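PDB 5UUJ: AlkZ from Streptomyces sahachiroi, which belongs to the AlkZ-like family of DNA glycosylases, placed in the helix-turn-helix clan, and is a protein of mixed helices and strands. Local coordinates for residues V12-Q20 with Y215-T223; G92-N100 with M201-V211. All coordinates share one frame; numbering follows the deposited sequence.

Contact 1. Residues V12-Q20 with Y215-T223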
loop_
_atom_site.group_PDB
_atom_site.type_symbol
_atom_site.label_atom_id
_atom_site.label_comp_id
_atom_site.label_asym_id
_atom_site.label_seq_id
_atom_site.Cartn_x
_atom_site.Cartn_y
_atom_site.Cartn_z
ATOM N N VAL A 12 15.890 -13.224 -4.651
ATOM C CA VAL A 12 15.187 -11.977 -4.379
ATOM C C VAL A 12 13.825 -12.247 -3.738
ATOM O O VAL A 12 13.454 -11.589 -2.769
ATOM C CB VAL A 12 15.008 -11.143 -5.671
ATOM C CG1 VAL A 12 14.038 -9.977 -5.459
ATOM C CG2 VAL A 12 16.359 -10.621 -6.152
ATOM N N PHE A 13 13.092 -13.221 -4.267
ATOM C CA PHE A 13 11.765 -13.538 -3.747
ATOM C C PHE A 13 11.836 -13.984 -2.292
ATOM O O PHE A 13 11.040 -13.544 -1.458
ATOM C CB PHE A 13 11.095 -14.630 -4.586
ATOM C CG PHE A 13 10.851 -14.241 -6.016
ATOM C CD1 PHE A 13 10.678 -12.912 -6.375
ATOM C CD2 PHE A 13 10.797 -15.208 -7.004
ATOM C CE1 PHE A 13 10.453 -12.559 -7.691
ATOM C CE2 PHE A 13 10.571 -14.859 -8.325
ATOM C CZ PHE A 13 10.400 -13.533 -8.666
ATOM N N ALA A 14 12.792 -14.859 -1.993
ATOM C CA ALA A 14 12.980 -15.348 -0.633
ATOM C C ALA A 14 13.351 -14.206 0.309
ATOM O O ALA A 14 12.855 -14.134 1.434
ATOM C CB ALA A 14 14.048 -16.425 -0.601
ATOM N N TRP A 15 14.222 -13.316 -0.155
ATOM C CA TRP A 15 14.659 -12.192 0.659
ATOM C C TRP A 15 13.496 -11.240 0.929
ATOM O O TRP A 15 13.297 -10.796 2.060
ATOM C CB TRP A 15 15.807 -11.445 -0.022
ATOM C CG TRP A 15 16.311 -10.299 0.795
ATOM C CD1 TRP A 15 17.199 -10.359 1.830
ATOM C CD2 TRP A 15 15.949 -8.920 0.656
ATOM N NE1 TRP A 15 17.409 -9.105 2.343
ATOM C CE2 TRP A 15 16.654 -8.203 1.642
ATOM C CE3 TRP A 15 15.096 -8.223 -0.203
ATOM C CZ2 TRP A 15 16.535 -6.822 1.791
ATOM C CZ3 TRP A 15 14.980 -6.850 -0.054
ATOM C CH2 TRP A 15 15.696 -6.166 0.934
ATOM N N ARG A 16 12.726 -10.940 -0.114
ATOM C CA ARG A 16 11.548 -10.088 0.027
ATOM C C ARG A 16 10.563 -10.678 1.032
ATOM O O ARG A 16 10.034 -9.965 1.883
ATOM C CB ARG A 16 10.856 -9.892 -1.324
ATOM C CG ARG A 16 11.588 -8.954 -2.268
ATOM C CD ARG A 16 10.942 -8.932 -3.640
ATOM N NE ARG A 16 11.617 -8.006 -4.545
ATOM C CZ ARG A 16 11.352 -7.895 -5.843
ATOM N NH1 ARG A 16 10.424 -8.657 -6.403
ATOM N NH2 ARG A 16 12.022 -7.025 -6.584
HETATM N N MSE A 17 10.325 -11.981 0.936
HETATM C CA MSE A 17 9.374 -12.636 1.824
HETATM C C MSE A 17 9.865 -12.657 3.266
HETATM O O MSE A 17 9.066 -12.691 4.201
HETATM C CB MSE A 17 9.093 -14.056 1.343
HETATM C CG MSE A 17 8.173 -14.097 0.138
HETATM SE SE MSE A 17 7.643 -15.911 -0.314
HETATM C CE MSE A 17 5.810 -15.556 -0.872
ATOM N N GLN A 18 11.178 -12.639 3.445
ATOM C CA GLN A 18 11.749 -12.512 4.773
ATOM C C GLN A 18 11.482 -11.102 5.298
ATOM O O GLN A 18 11.020 -10.926 6.425
ATOM C CB GLN A 18 13.247 -12.825 4.747
ATOM C CG GLN A 18 13.956 -12.612 6.071
ATOM C CD GLN A 18 14.673 -11.272 6.146
ATOM O OE1 GLN A 18 14.361 -10.433 6.992
ATOM N NE2 GLN A 18 15.647 -11.070 5.262
ATOM N N ARG A 19 11.745 -10.101 4.468
ATOM C CA ARG A 19 11.542 -8.712 4.867
ATOM C C ARG A 19 10.067 -8.396 5.117
ATOM O O ARG A 19 9.752 -7.546 5.947
ATOM C CB ARG A 19 12.100 -7.764 3.803
ATOM C CG ARG A 19 13.596 -7.901 3.559
ATOM C CD ARG A 19 14.413 -7.450 4.750
ATOM N NE ARG A 19 14.208 -6.038 5.059
ATOM C CZ ARG A 19 14.659 -5.438 6.155
ATOM N NH1 ARG A 19 15.344 -6.123 7.062
ATOM N NH2 ARG A 19 14.424 -4.148 6.346
ATOM N N GLN A 20 9.173 -9.087 4.412
ATOM C CA GLN A 20 7.739 -8.805 4.494
ATOM C C GLN A 20 7.012 -9.684 5.515
ATOM O O GLN A 20 5.780 -9.751 5.514
ATOM C CB GLN A 20 7.090 -8.982 3.120
ATOM C CG GLN A 20 7.530 -7.956 2.089
ATOM C CD GLN A 20 6.888 -8.187 0.734
ATOM O OE1 GLN A 20 5.735 -8.611 0.644
ATOM N NE2 GLN A 20 7.637 -7.919 -0.329
ATOM N N TYR A 215 11.039 1.604 0.705
ATOM C CA TYR A 215 10.560 0.808 -0.418
ATOM C C TYR A 215 11.509 -0.348 -0.740
ATOM O O TYR A 215 11.087 -1.501 -0.826
ATOM C CB TYR A 215 10.374 1.680 -1.662
ATOM C CG TYR A 215 9.915 0.881 -2.858
ATOM C CD1 TYR A 215 8.578 0.538 -3.018
ATOM C CD2 TYR A 215 10.820 0.450 -3.815
ATOM C CE1 TYR A 215 8.157 -0.207 -4.102
ATOM C CE2 TYR A 215 10.409 -0.294 -4.906
ATOM C CZ TYR A 215 9.077 -0.621 -5.041
ATOM O OH TYR A 215 8.669 -1.363 -6.123
ATOM N N LEU A 216 12.788 -0.034 -0.917
ATOM C CA LEU A 216 13.781 -1.047 -1.266
ATOM C C LEU A 216 13.966 -2.068 -0.147
ATOM O O LEU A 216 14.376 -3.201 -0.393
ATOM C CB LEU A 216 15.124 -0.390 -1.589
ATOM C CG LEU A 216 15.178 0.492 -2.840
ATOM C CD1 LEU A 216 16.571 1.072 -2.997
ATOM C CD2 LEU A 216 14.775 -0.279 -4.094
ATOM N N GLY A 217 13.654 -1.660 1.079
ATOM C CA GLY A 217 13.795 -2.531 2.230
ATOM C C GLY A 217 12.768 -3.647 2.276
ATOM O O GLY A 217 12.909 -4.589 3.054
ATOM N N ALA A 218 11.732 -3.541 1.448
ATOM C CA ALA A 218 10.677 -4.550 1.399
ATOM C C ALA A 218 10.543 -5.169 0.011
ATOM O O ALA A 218 10.235 -6.356 -0.114
ATOM C CB ALA A 218 9.350 -3.939 1.827
ATOM N N TYR A 219 10.777 -4.365 -1.026
ATOM C CA TYR A 219 10.512 -4.783 -2.401
ATOM C C TYR A 219 11.731 -4.677 -3.316
ATOM O O TYR A 219 11.605 -4.774 -4.540
ATOM C CB TYR A 219 9.366 -3.948 -2.981
ATOM C CG TYR A 219 8.190 -3.814 -2.044
ATOM C CD1 TYR A 219 7.409 -4.916 -1.710
ATOM C CD2 TYR A 219 7.863 -2.587 -1.488
ATOM C CE1 TYR A 219 6.338 -4.795 -0.848
ATOM C CE2 TYR A 219 6.790 -2.457 -0.629
ATOM C CZ TYR A 219 6.033 -3.562 -0.312
ATOM O OH TYR A 219 4.971 -3.426 0.549
ATOM N N GLY A 220 12.904 -4.473 -2.726
ATOM C CA GLY A 220 14.136 -4.444 -3.491
ATOM C C GLY A 220 14.535 -5.839 -3.942
ATOM O O GLY A 220 13.977 -6.822 -3.461
ATOM N N PRO A 221 15.478 -5.936 -4.895
ATOM C CA PRO A 221 16.024 -4.809 -5.660
ATOM C C PRO A 221 14.985 -4.280 -6.645
ATOM O O PRO A 221 14.076 -5.026 -7.006
ATOM C CB PRO A 221 17.226 -5.419 -6.397
ATOM C CG PRO A 221 17.491 -6.737 -5.720
ATOM C CD PRO A 221 16.165 -7.197 -5.214
ATOM N N ALA A 222 15.110 -3.024 -7.062
ATOM C CA ALA A 222 14.136 -2.435 -7.973
ATOM C C ALA A 222 14.744 -1.305 -8.789
ATOM O O ALA A 222 15.763 -0.727 -8.409
ATOM C CB ALA A 222 12.931 -1.933 -7.197
ATOM N N THR A 223 14.111 -1.003 -9.916
ATOM C CA THR A 223 14.527 0.106 -10.764
ATOM C C THR A 223 13.820 1.385 -10.342
ATOM O O THR A 223 12.869 1.356 -9.556
ATOM C CB THR A 223 14.214 -0.158 -12.246
ATOM O OG1 THR A 223 12.793 -0.193 -12.433
ATOM C CG2 THR A 223 14.825 -1.475 -12.707
#

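Contact 2. Residues G92-N100 with M201-V211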
loop_
_atom_site.group_PDB
_atom_site.type_symbol
_atom_site.label_atom_id
_atom_site.label_comp_id
_atom_site.label_asym_id
_atom_site.label_seq_id
_atom_site.Cartn_x
_atom_site.Cartn_y
_atom_site.Cartn_z
ATOM N N GLY A 92 4.623 11.244 6.962
ATOM C CA GLY A 92 5.105 12.492 6.388
ATOM C C GLY A 92 5.810 12.368 5.050
ATOM O O GLY A 92 5.343 12.917 4.050
ATOM N N PRO A 93 6.945 11.654 5.022
ATOM C CA PRO A 93 7.734 11.493 3.794
ATOM C C PRO A 93 6.934 10.929 2.620
ATOM O O PRO A 93 7.119 11.398 1.498
ATOM C CB PRO A 93 8.840 10.529 4.221
ATOM C CG PRO A 93 9.015 10.800 5.676
ATOM C CD PRO A 93 7.625 11.064 6.188
ATOM N N TYR A 94 6.064 9.951 2.871
ATOM C CA TYR A 94 5.235 9.386 1.810
ATOM C C TYR A 94 4.300 10.441 1.230
ATOM O O TYR A 94 4.193 10.584 0.012
ATOM C CB TYR A 94 4.405 8.207 2.316
ATOM C CG TYR A 94 5.212 7.023 2.783
ATOM C CD1 TYR A 94 5.871 6.204 1.877
ATOM C CD2 TYR A 94 5.301 6.714 4.133
ATOM C CE1 TYR A 94 6.608 5.115 2.307
ATOM C CE2 TYR A 94 6.030 5.634 4.572
ATOM C CZ TYR A 94 6.680 4.835 3.656
ATOM O OH TYR A 94 7.405 3.757 4.098
ATOM N N LEU A 95 3.621 11.167 2.112
ATOM C CA LEU A 95 2.644 12.167 1.699
ATOM C C LEU A 95 3.298 13.331 0.956
ATOM O O LEU A 95 2.750 13.834 -0.027
ATOM C CB LEU A 95 1.878 12.691 2.916
ATOM C CG LEU A 95 0.992 11.681 3.657
ATOM C CD1 LEU A 95 0.355 12.336 4.875
ATOM C CD2 LEU A 95 -0.082 11.108 2.752
ATOM N N SER A 96 4.468 13.751 1.428
ATOM C CA SER A 96 5.210 14.838 0.797
ATOM C C SER A 96 5.530 14.518 -0.663
ATOM O O SER A 96 5.438 15.384 -1.533
ATOM C CB SER A 96 6.506 15.115 1.562
ATOM O OG SER A 96 7.284 16.105 0.909
ATOM N N LEU A 97 5.895 13.270 -0.926
ATOM C CA LEU A 97 6.242 12.851 -2.276
ATOM C C LEU A 97 5.010 12.796 -3.176
ATOM O O LEU A 97 5.108 13.034 -4.379
ATOM C CB LEU A 97 6.942 11.490 -2.247
ATOM C CG LEU A 97 8.440 11.514 -2.556
ATOM C CD1 LEU A 97 9.186 12.434 -1.605
ATOM C CD2 LEU A 97 9.018 10.107 -2.504
HETATM N N MSE A 98 3.852 12.488 -2.598
HETATM C CA MSE A 98 2.611 12.473 -3.365
HETATM C C MSE A 98 2.192 13.896 -3.731
HETATM O O MSE A 98 1.761 14.154 -4.851
HETATM C CB MSE A 98 1.485 11.780 -2.588
HETATM C CG MSE A 98 1.733 10.310 -2.267
HETATM SE SE MSE A 98 2.302 9.251 -3.807
HETATM C CE MSE A 98 0.865 9.711 -5.048
ATOM N N ALA A 99 2.318 14.817 -2.780
ATOM C CA ALA A 99 2.010 16.220 -3.036
ATOM C C ALA A 99 2.924 16.775 -4.125
ATOM O O ALA A 99 2.519 17.624 -4.917
ATOM C CB ALA A 99 2.144 17.038 -1.761
ATOM N N ASN A 100 4.153 16.274 -4.170
ATOM C CA ASN A 100 5.137 16.729 -5.144
ATOM C C ASN A 100 4.728 16.420 -6.588
ATOM O O ASN A 100 5.182 17.085 -7.515
ATOM C CB ASN A 100 6.501 16.102 -4.838
ATOM C CG ASN A 100 7.575 16.519 -5.830
ATOM O OD1 ASN A 100 8.005 17.671 -5.846
ATOM N ND2 ASN A 100 8.022 15.577 -6.655
HETATM N N MSE A 201 5.899 18.051 8.261
HETATM C CA MSE A 201 6.103 17.376 6.989
HETATM C C MSE A 201 7.349 17.879 6.267
HETATM O O MSE A 201 7.578 19.085 6.192
HETATM C CB MSE A 201 4.886 17.553 6.098
HETATM C CG MSE A 201 4.585 16.308 5.302
HETATM SE SE MSE A 201 2.726 16.214 4.807
HETATM C CE MSE A 201 2.896 17.089 3.063
ATOM N N PRO A 202 8.157 16.953 5.728
ATOM C CA PRO A 202 9.407 17.344 5.069
ATOM C C PRO A 202 9.190 17.786 3.629
ATOM O O PRO A 202 8.155 17.467 3.044
ATOM C CB PRO A 202 10.232 16.061 5.120
ATOM C CG PRO A 202 9.201 14.984 4.997
ATOM C CD PRO A 202 7.962 15.491 5.690
ATOM N N GLU A 203 10.158 18.507 3.072
ATOM C CA GLU A 203 10.133 18.825 1.653
ATOM C C GLU A 203 10.428 17.547 0.873
ATOM O O GLU A 203 10.999 16.608 1.423
ATOM C CB GLU A 203 11.149 19.918 1.317
ATOM C CG GLU A 203 10.984 21.205 2.124
ATOM C CD GLU A 203 9.696 21.951 1.808
ATOM O OE1 GLU A 203 8.985 21.553 0.862
ATOM O OE2 GLU A 203 9.397 22.942 2.506
ATOM N N PRO A 204 10.032 17.500 -0.408
ATOM C CA PRO A 204 10.209 16.268 -1.190
ATOM C C PRO A 204 11.660 15.788 -1.292
ATOM O O PRO A 204 11.891 14.583 -1.241
ATOM C CB PRO A 204 9.669 16.652 -2.573
ATOM C CG PRO A 204 8.724 17.778 -2.315
ATOM C CD PRO A 204 9.319 18.540 -1.171
ATOM N N ASP A 205 12.614 16.703 -1.432
ATOM C CA ASP A 205 14.018 16.314 -1.575
ATOM C C ASP A 205 14.525 15.552 -0.352
ATOM O O ASP A 205 15.233 14.558 -0.487
ATOM C CB ASP A 205 14.905 17.541 -1.814
ATOM C CG ASP A 205 14.760 18.111 -3.217
ATOM O OD1 ASP A 205 14.251 17.405 -4.113
ATOM O OD2 ASP A 205 15.174 19.269 -3.422
ATOM N N GLU A 206 14.160 16.019 0.837
ATOM C CA GLU A 206 14.612 15.391 2.075
ATOM C C GLU A 206 13.819 14.126 2.394
ATOM O O GLU A 206 14.298 13.248 3.112
ATOM C CB GLU A 206 14.498 16.377 3.236
ATOM C CG GLU A 206 15.276 17.664 3.022
ATOM C CD GLU A 206 14.982 18.702 4.085
ATOM O OE1 GLU A 206 14.253 18.378 5.049
ATOM O OE2 GLU A 206 15.477 19.843 3.958
ATOM N N ALA A 207 12.608 14.041 1.855
ATOM C CA ALA A 207 11.728 12.902 2.091
ATOM C C ALA A 207 12.076 11.712 1.204
ATOM O O ALA A 207 11.934 10.562 1.612
ATOM C CB ALA A 207 10.292 13.307 1.859
ATOM N N ALA A 208 12.526 12.001 -0.013
ATOM C CA ALA A 208 12.746 10.978 -1.030
ATOM C C ALA A 208 13.640 9.824 -0.562
ATOM O O ALA A 208 13.265 8.665 -0.710
ATOM C CB ALA A 208 13.334 11.613 -2.282
ATOM N N PRO A 209 14.824 10.131 -0.002
ATOM C CA PRO A 209 15.681 9.010 0.408
ATOM C C PRO A 209 15.043 8.128 1.484
ATOM O O PRO A 209 15.300 6.927 1.513
ATOM C CB PRO A 209 16.945 9.703 0.939
ATOM C CG PRO A 209 16.546 11.112 1.213
ATOM C CD PRO A 209 15.469 11.434 0.234
ATOM N N THR A 210 14.215 8.712 2.342
ATOM C CA THR A 210 13.512 7.946 3.368
ATOM C C THR A 210 12.523 6.970 2.739
ATOM O O THR A 210 12.449 5.802 3.126
ATOM C CB THR A 210 12.758 8.871 4.334
ATOM O OG1 THR A 210 13.673 9.812 4.900
ATOM C CG2 THR A 210 12.094 8.074 5.450
ATOM N N VAL A 211 11.763 7.461 1.766
ATOM C CA VAL A 211 10.763 6.652 1.086
ATOM C C VAL A 211 11.448 5.565 0.266
ATOM O O VAL A 211 11.038 4.407 0.297
ATOM C CB VAL A 211 9.866 7.532 0.181
ATOM C CG1 VAL A 211 8.901 6.683 -0.644
ATOM C CG2 VAL A 211 9.095 8.534 1.028
#

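Contact 1. Residues V12-Q20 with Y215-T223
Arg19 NE donates to Gly217 O over 2.8 Å, the shortest polar bond of the contact, and the bond is nearly straight at 172°. Gly217 O lies in the guanidinium plane, and Arg19 NE lies in the carbonyl plane. The first torsion of Arg19, with CG anti to the carbonyl carbon, sets CG over one face of the Trp15 indole, toward its rim; bends at chi2 and chi3 then bring NE round to the carbonyl. The same indole meets this turn at its edge, where Leu216 O lies near the ring plane, 3.5 Å from Trp15 CH2, and its NE1 is taken by Glu271.

Arg16 reaches further along the segment with an extended chain. Its NE bonds to Gly220 O at 2.9 Å, approaching from above the carbonyl plane, and NH2 bonds to Pro221 O at 2.9 Å, less straight at 131°. Both acceptors lie close to the guanidinium plane, which two bonds from different nitrogens hold against rotation, while Val12 CG1 rests on one face. Together these donors serve carbonyls of the C-terminal turn of helix 204-219 and the cis-proline linker after it. Such carbonyls lack the next helical turn to supply N-H groups, and side chains of helix 9-19 take that role, the axes of the short segments lying 8.5 Å apart at closest.

Gln20, the first residue beyond its helix, adds a bond from NE2 to Ala218 O of 3.0 Å, the donor again above the carbonyl plane. The Gln20 and Tyr219 side chains cross at about a right angle, the amide and ring planes 67° apart; the Tyr219 hydroxyl bonds to Leu37 O. At the other end Val12 CG1 reaches the CD corner of the Pro221 ring, 3.5 Å away.

Contact 2. Residues G92-N100 with M201-V211
A knobs-into-holes contact joins helix 91-100 to the first turns of helix 204-219, with Leu97 as the knob and Pro204, Ala207, Ala208 and Val211 as the hole. The short axes cross at -122°, 8.5 Å apart at their closest. Leu97 divides its branches: CD1 enters between the turns, 3.7 Å from Ala207 CB, whereas CD2 meets Val211 tip to tip, 3.8 Å from Val211 CB. At Ala207 the backbones come near, Ala207 CB standing 3.7 Å from Pro93 CA. Val211 CG2 leans on the Pro93 backbone, and Val211 CG1 comes obliquely to the Tyr94 ring, 4.0 Å from CD1.

Before the helix begins, Met201, a selenomethionine, lies along the other helix and brings SE to 4.1 Å from Leu95 CB. The hydrogen bond across the contact runs from Ser96 OG to Pro202 O at 2.7 Å. Ser96 turns its hydroxyl away from the backbone N (chi1 176°), which brings OG to that carbonyl, 33° out of its plane. One short hydroxyl bond therefore ties the lead-in just ahead of the N-cap residue Glu203, while apolar contacts with little directional demand account for most of the remaining interface.

How the contacts relate
Helix 204-219 is common to both contacts, whose centres lie about 21 Å apart. Contact 2 engages its lead-in and first turns, and contact 1 its last turn and the linker beyond; the two segments of this helix, 201-211 and 215-223, follow closely in sequence without further contact between the pairs. Along the chain the order is 12-20, 92-100, 201-211, 215-223, so contact 2 is nested inside the loop closed by contact 1. One helix thus bridges the N-terminal helix 9-19 and helix 91-100, held at one end mainly by side-chain bonds to carbonyls and at the other mainly by apolar packing, with helix 224-232 against Tyr215 and against Tyr94, Leu97 and Val211 of contact 2.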